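Local coordinates for protein Dye-decolorizing peroxidase (PDB 7D8M) that binds heme b and probably uses it as a peroxidase to oxidise dyes and other substrates with hydrogen peroxide, at residues A[172-184]-A[188-200]. Numbering follows the deposited sequence.
Sequences DGISNPTIPGFGT and GQAVVDPGIIFTG. With HEM (protoporphyrin IX containing Fe), chain B.
Q189 reaches over to the backbone of 172-184 with an extended side chain, CG anti to its own N (chi1 -173°), and its NE2 donates to N176 O at 2.9 Å. That oxygen lies almost in the amide plane, whereas the donor is tilted 24° from the carbonyl plane of N176. T178 crosses the glutamine at about a right angle, CB and CG2 resting against the amide. At the other end of the amide, OE1 accepts from H186 N and from a water shared with T184 O. Replacing the glutamine by an alanine would leave neither amide atom in place; N176 O would probably lose this donor and H186 N its acceptor, with a gap opened beside T178.

T178 and V191 form an isolated parallel beta bridge: T178 N donates to A190 O (2.8 Å) and V192 N to T178 O (2.9 Å), both nearly straight. Around it, P177 CB lies 3.9 Å from V192 CG1 and also meets A190 CB, while the P180 ring and the V191 side chain run antiparallel, P180 CD against V191 CG1. Farther along, I179 CD1 meets the F198 ring at its edge, 4.2 Å from CE2.

A second water links S175 OG to A190 N. S175 OG also donates to heme O2D (2.6 Å), and I174 N and S175 N both grip propionate oxygen O2A. D172, salt-bridged to R335, stands over the heme face; with G173 it ends the GxxDG motif of DyP-type peroxidases, and 188-200 backs the extended run that follows.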
loop_
_atom_site.group_PDB
_atom_site.type_symbol
_atom_site.label_atom_id
_atom_site.label_comp_id
_atom_site.label_asym_id
_atom_site.label_seq_id
_atom_site.Cartn_x
_atom_site.Cartn_y
_atom_site.Cartn_z
ATOM N N ASP A 172 -8.590 7.542 -2.704
ATOM C CA ASP A 172 -7.498 6.588 -2.756
ATOM C C ASP A 172 -7.949 5.367 -3.547
ATOM O O ASP A 172 -9.119 5.242 -3.925
ATOM C CB ASP A 172 -7.058 6.203 -1.335
ATOM C CG ASP A 172 -5.636 5.677 -1.283
ATOM O OD1 ASP A 172 -5.095 5.308 -2.351
ATOM O OD2 ASP A 172 -5.067 5.616 -0.167
ATOM N N GLY A 173 -7.013 4.457 -3.792
ATOM C CA GLY A 173 -7.337 3.276 -4.569
ATOM C C GLY A 173 -7.678 3.554 -6.015
ATOM O O GLY A 173 -8.498 2.841 -6.594
ATOM N N ILE A 174 -7.077 4.578 -6.616
ATOM C CA ILE A 174 -7.342 4.892 -8.019
ATOM C C ILE A 174 -6.428 4.108 -8.948
ATOM O O ILE A 174 -6.903 3.404 -9.844
ATOM C CB ILE A 174 -7.210 6.409 -8.273
ATOM C CG1 ILE A 174 -8.237 7.187 -7.448
ATOM C CG2 ILE A 174 -7.371 6.704 -9.762
ATOM C CD1 ILE A 174 -7.936 8.683 -7.349
ATOM N N SER A 175 -5.109 4.208 -8.751
ATOM C CA SER A 175 -4.124 3.679 -9.693
ATOM C C SER A 175 -3.457 2.429 -9.120
ATOM O O SER A 175 -2.725 2.506 -8.125
ATOM C CB SER A 175 -3.079 4.741 -10.022
ATOM O OG SER A 175 -2.170 4.263 -10.995
ATOM N N ASN A 176 -3.696 1.287 -9.759
ATOM C CA ASN A 176 -3.014 0.039 -9.439
ATOM C C ASN A 176 -2.756 -0.714 -10.728
ATOM O O ASN A 176 -3.579 -0.661 -11.649
ATOM C CB ASN A 176 -3.834 -0.862 -8.504
ATOM C CG ASN A 176 -3.790 -0.403 -7.085
ATOM O OD1 ASN A 176 -2.741 -0.449 -6.430
ATOM N ND2 ASN A 176 -4.929 0.071 -6.594
ATOM N N PRO A 177 -1.649 -1.448 -10.815
ATOM C CA PRO A 177 -1.382 -2.221 -12.028
ATOM C C PRO A 177 -2.359 -3.375 -12.161
ATOM O O PRO A 177 -2.949 -3.846 -11.186
ATOM C CB PRO A 177 0.042 -2.738 -11.812
ATOM C CG PRO A 177 0.105 -2.925 -10.312
ATOM C CD PRO A 177 -0.653 -1.731 -9.760
ATOM N N THR A 178 -2.530 -3.828 -13.398
ATOM C CA THR A 178 -3.245 -5.061 -13.669
ATOM C C THR A 178 -2.366 -5.935 -14.557
ATOM O O THR A 178 -1.211 -5.598 -14.841
ATOM C CB THR A 178 -4.612 -4.791 -14.302
ATOM O OG1 THR A 178 -5.393 -5.999 -14.267
ATOM C CG2 THR A 178 -4.449 -4.311 -15.731
ATOM N N ILE A 179 -2.901 -7.075 -14.976
ATOM C CA ILE A 179 -2.133 -8.048 -15.754
ATOM C C ILE A 179 -2.851 -8.282 -17.072
ATOM O O ILE A 179 -4.057 -7.993 -17.208
ATOM C CB ILE A 179 -1.914 -9.364 -14.969
ATOM C CG1 ILE A 179 -3.247 -10.003 -14.585
ATOM C CG2 ILE A 179 -1.070 -9.115 -13.734
ATOM C CD1 ILE A 179 -3.093 -11.360 -13.918
ATOM N N PRO A 180 -2.139 -8.779 -18.090
ATOM C CA PRO A 180 -2.780 -9.070 -19.379
ATOM C C PRO A 180 -3.913 -10.080 -19.244
ATOM O O PRO A 180 -3.813 -11.063 -18.512
ATOM C CB PRO A 180 -1.633 -9.632 -20.227
ATOM C CG PRO A 180 -0.402 -9.067 -19.620
ATOM C CD PRO A 180 -0.672 -8.936 -18.155
ATOM N N GLY A 181 -5.005 -9.825 -19.965
ATOM C CA GLY A 181 -6.114 -10.749 -20.015
ATOM C C GLY A 181 -7.091 -10.661 -18.868
ATOM O O GLY A 181 -8.145 -11.311 -18.924
ATOM N N PHE A 182 -6.793 -9.884 -17.831
ATOM C CA PHE A 182 -7.654 -9.783 -16.658
ATOM C C PHE A 182 -8.552 -8.566 -16.839
ATOM O O PHE A 182 -8.129 -7.431 -16.608
ATOM C CB PHE A 182 -6.824 -9.686 -15.384
ATOM C CG PHE A 182 -7.621 -9.868 -14.131
ATOM C CD1 PHE A 182 -8.228 -11.084 -13.853
ATOM C CD2 PHE A 182 -7.770 -8.825 -13.228
ATOM C CE1 PHE A 182 -8.969 -11.263 -12.694
ATOM C CE2 PHE A 182 -8.506 -8.995 -12.067
ATOM C CZ PHE A 182 -9.111 -10.220 -11.801
ATOM N N GLY A 183 -9.792 -8.805 -17.254
ATOM C CA GLY A 183 -10.699 -7.701 -17.478
ATOM C C GLY A 183 -10.155 -6.736 -18.524
ATOM O O GLY A 183 -9.302 -7.070 -19.353
ATOM N N THR A 184 -10.661 -5.504 -18.465
ATOM C CA THR A 184 -10.245 -4.458 -19.390
ATOM C C THR A 184 -9.476 -3.382 -18.642
ATOM O O THR A 184 -10.006 -2.807 -17.677
ATOM C CB THR A 184 -11.450 -3.843 -20.102
ATOM O OG1 THR A 184 -12.243 -4.883 -20.686
ATOM C CG2 THR A 184 -10.983 -2.882 -21.190
ATOM N N GLY A 188 -4.712 4.706 -19.123
ATOM C CA GLY A 188 -3.624 5.079 -18.251
ATOM C C GLY A 188 -3.225 4.045 -17.212
ATOM O O GLY A 188 -2.211 4.247 -16.530
ATOM N N GLN A 189 -3.972 2.953 -17.063
ATOM C CA GLN A 189 -3.630 1.941 -16.063
ATOM C C GLN A 189 -2.417 1.138 -16.519
ATOM O O GLN A 189 -2.268 0.825 -17.702
ATOM C CB GLN A 189 -4.820 1.006 -15.808
ATOM C CG GLN A 189 -4.633 0.012 -14.643
ATOM C CD GLN A 189 -5.862 -0.849 -14.374
ATOM O OE1 GLN A 189 -6.770 -0.936 -15.200
ATOM N NE2 GLN A 189 -5.889 -1.495 -13.214
ATOM N N ALA A 190 -1.542 0.800 -15.576
ATOM C CA ALA A 190 -0.382 -0.012 -15.923
ATOM C C ALA A 190 -0.800 -1.462 -16.148
ATOM O O ALA A 190 -1.563 -2.032 -15.357
ATOM C CB ALA A 190 0.674 0.068 -14.828
ATOM N N VAL A 191 -0.310 -2.056 -17.233
ATOM C CA VAL A 191 -0.490 -3.482 -17.494
ATOM C C VAL A 191 0.887 -4.124 -17.425
ATOM O O VAL A 191 1.712 -3.950 -18.327
ATOM C CB VAL A 191 -1.164 -3.742 -18.848
ATOM C CG1 VAL A 191 -1.633 -5.184 -18.925
ATOM C CG2 VAL A 191 -2.330 -2.792 -19.058
ATOM N N VAL A 192 1.152 -4.860 -16.357
ATOM C CA VAL A 192 2.486 -5.386 -16.114
ATOM C C VAL A 192 2.475 -6.897 -16.305
ATOM O O VAL A 192 1.430 -7.552 -16.247
ATOM C CB VAL A 192 2.991 -4.992 -14.711
ATOM C CG1 VAL A 192 2.785 -3.504 -14.498
ATOM C CG2 VAL A 192 2.257 -5.797 -13.628
ATOM N N ASP A 193 3.658 -7.449 -16.572
ATOM C CA ASP A 193 3.792 -8.897 -16.675
ATOM C C ASP A 193 3.331 -9.549 -15.373
ATOM O O ASP A 193 3.587 -9.010 -14.289
ATOM C CB ASP A 193 5.244 -9.287 -16.963
ATOM C CG ASP A 193 5.713 -8.848 -18.343
ATOM O OD1 ASP A 193 5.072 -9.228 -19.345
ATOM O OD2 ASP A 193 6.731 -8.130 -18.421
ATOM N N PRO A 194 2.649 -10.700 -15.438
ATOM C CA PRO A 194 2.145 -11.317 -14.198
ATOM C C PRO A 194 3.226 -11.573 -13.160
ATOM O O PRO A 194 2.935 -11.538 -11.960
ATOM C CB PRO A 194 1.506 -12.627 -14.689
ATOM C CG PRO A 194 1.158 -12.383 -16.104
ATOM C CD PRO A 194 2.211 -11.429 -16.640
ATOM N N GLY A 195 4.470 -11.796 -13.580
ATOM C CA GLY A 195 5.542 -12.060 -12.636
ATOM C C GLY A 195 6.027 -10.868 -11.836
ATOM O O GLY A 195 6.884 -11.053 -10.964
ATOM N N ILE A 196 5.527 -9.654 -12.108
ATOM C CA ILE A 196 5.842 -8.530 -11.235
ATOM C C ILE A 196 4.999 -8.595 -9.973
ATOM O O ILE A 196 5.406 -8.091 -8.921
ATOM C CB ILE A 196 5.648 -7.192 -11.982
ATOM C CG1 ILE A 196 6.510 -7.153 -13.244
ATOM C CG2 ILE A 196 5.998 -5.989 -11.097
ATOM C CD1 ILE A 196 7.989 -7.377 -12.984
ATOM N N ILE A 197 3.831 -9.226 -10.044
ATOM C CA ILE A 197 2.943 -9.363 -8.899
ATOM C C ILE A 197 3.023 -10.756 -8.285
ATOM O O ILE A 197 3.055 -10.894 -7.060
ATOM C CB ILE A 197 1.491 -9.031 -9.308
ATOM C CG1 ILE A 197 1.382 -7.601 -9.858
ATOM C CG2 ILE A 197 0.513 -9.312 -8.144
ATOM C CD1 ILE A 197 2.109 -6.521 -9.026
ATOM N N PHE A 198 3.039 -11.794 -9.121
ATOM C CA PHE A 198 2.911 -13.176 -8.675
ATOM C C PHE A 198 4.241 -13.898 -8.841
ATOM O O PHE A 198 4.769 -13.986 -9.956
ATOM C CB PHE A 198 1.824 -13.906 -9.462
ATOM C CG PHE A 198 0.452 -13.338 -9.273
ATOM C CD1 PHE A 198 -0.216 -13.487 -8.069
ATOM C CD2 PHE A 198 -0.176 -12.664 -10.307
ATOM C CE1 PHE A 198 -1.482 -12.967 -7.896
ATOM C CE2 PHE A 198 -1.433 -12.144 -10.139
ATOM C CZ PHE A 198 -2.089 -12.298 -8.930
ATOM N N THR A 199 4.761 -14.435 -7.741
ATOM C CA THR A 199 5.994 -15.206 -7.805
ATOM C C THR A 199 5.810 -16.429 -8.697
ATOM O O THR A 199 4.758 -17.074 -8.689
ATOM C CB THR A 199 6.418 -15.636 -6.400
ATOM O OG1 THR A 199 5.321 -16.298 -5.757
ATOM C CG2 THR A 199 6.829 -14.413 -5.575
ATOM N N GLY A 200 6.833 -16.724 -9.497
ATOM C CA GLY A 200 6.819 -17.868 -10.375
ATOM C C GLY A 200 6.164 -17.648 -11.718
ATOM O O GLY A 200 6.283 -18.517 -12.587
HETATM C CHA HEM B . -1.061 6.751 -4.569
HETATM C CHB HEM B . -2.040 8.451 -0.133
HETATM C CHC HEM B . 1.438 5.590 1.694
HETATM C CHD HEM B . 2.736 4.282 -2.793
HETATM C C1A HEM B . -1.648 7.446 -3.535
HETATM C C2A HEM B . -2.793 8.330 -3.640
HETATM C C3A HEM B . -3.068 8.787 -2.405
HETATM C C4A HEM B . -2.109 8.209 -1.488
HETATM C CMA HEM B . -4.188 9.756 -1.981
HETATM C CAA HEM B . -3.544 8.652 -4.960
HETATM C CBA HEM B . -4.661 7.635 -5.195
HETATM C CGA HEM B . -4.253 6.586 -6.211
HETATM O O1A HEM B . -3.537 6.928 -7.181
HETATM O O2A HEM B . -4.671 5.403 -6.067
HETATM C C1B HEM B . -1.207 7.793 0.740
HETATM C C2B HEM B . -1.258 7.910 2.180
HETATM C C3B HEM B . -0.285 7.125 2.682
HETATM C C4B HEM B . 0.390 6.481 1.578
HETATM C CMB HEM B . -2.261 8.833 2.932
HETATM C CAB HEM B . 0.096 6.847 4.157
HETATM C CBB HEM B . -0.726 7.076 5.188
HETATM C C1C HEM B . 2.151 5.033 0.644
HETATM C C2C HEM B . 3.365 4.241 0.740
HETATM C C3C HEM B . 3.720 3.873 -0.507
HETATM C C4C HEM B . 2.751 4.443 -1.425
HETATM C CMC HEM B . 4.052 3.895 2.084
HETATM C CAC HEM B . 4.938 3.041 -0.990
HETATM C CBC HEM B . 6.076 2.930 -0.284
HETATM C C1D HEM B . 1.751 4.734 -3.645
HETATM C C2D HEM B . 1.557 4.358 -5.036
HETATM C C3D HEM B . 0.519 5.041 -5.521
HETATM C C4D HEM B . 0.004 5.881 -4.456
HETATM C CMD HEM B . 2.398 3.356 -5.845
HETATM C CAD HEM B . -0.027 4.959 -6.960
HETATM C CBD HEM B . 0.723 5.980 -7.821
HETATM C CGD HEM B . 0.319 5.890 -9.277
HETATM O O1D HEM B . 0.177 6.962 -9.921
HETATM O O2D HEM B . 0.127 4.755 -9.797
HETATM N NA HEM B . -1.255 7.404 -2.216
HETATM N NB HEM B . -0.190 6.912 0.398
HETATM N NC HEM B . 1.818 5.140 -0.686
HETATM N ND HEM B . 0.772 5.656 -3.314
HETATM FE FE HEM B . 0.397 6.403 -1.448
HETATM O O HOH W 1 -1.341 1.910 -12.906
HETATM O O HOH W 2 -0.878 4.112 -14.095
HETATM O O HOH W 3 -8.490 -3.023 -15.234
#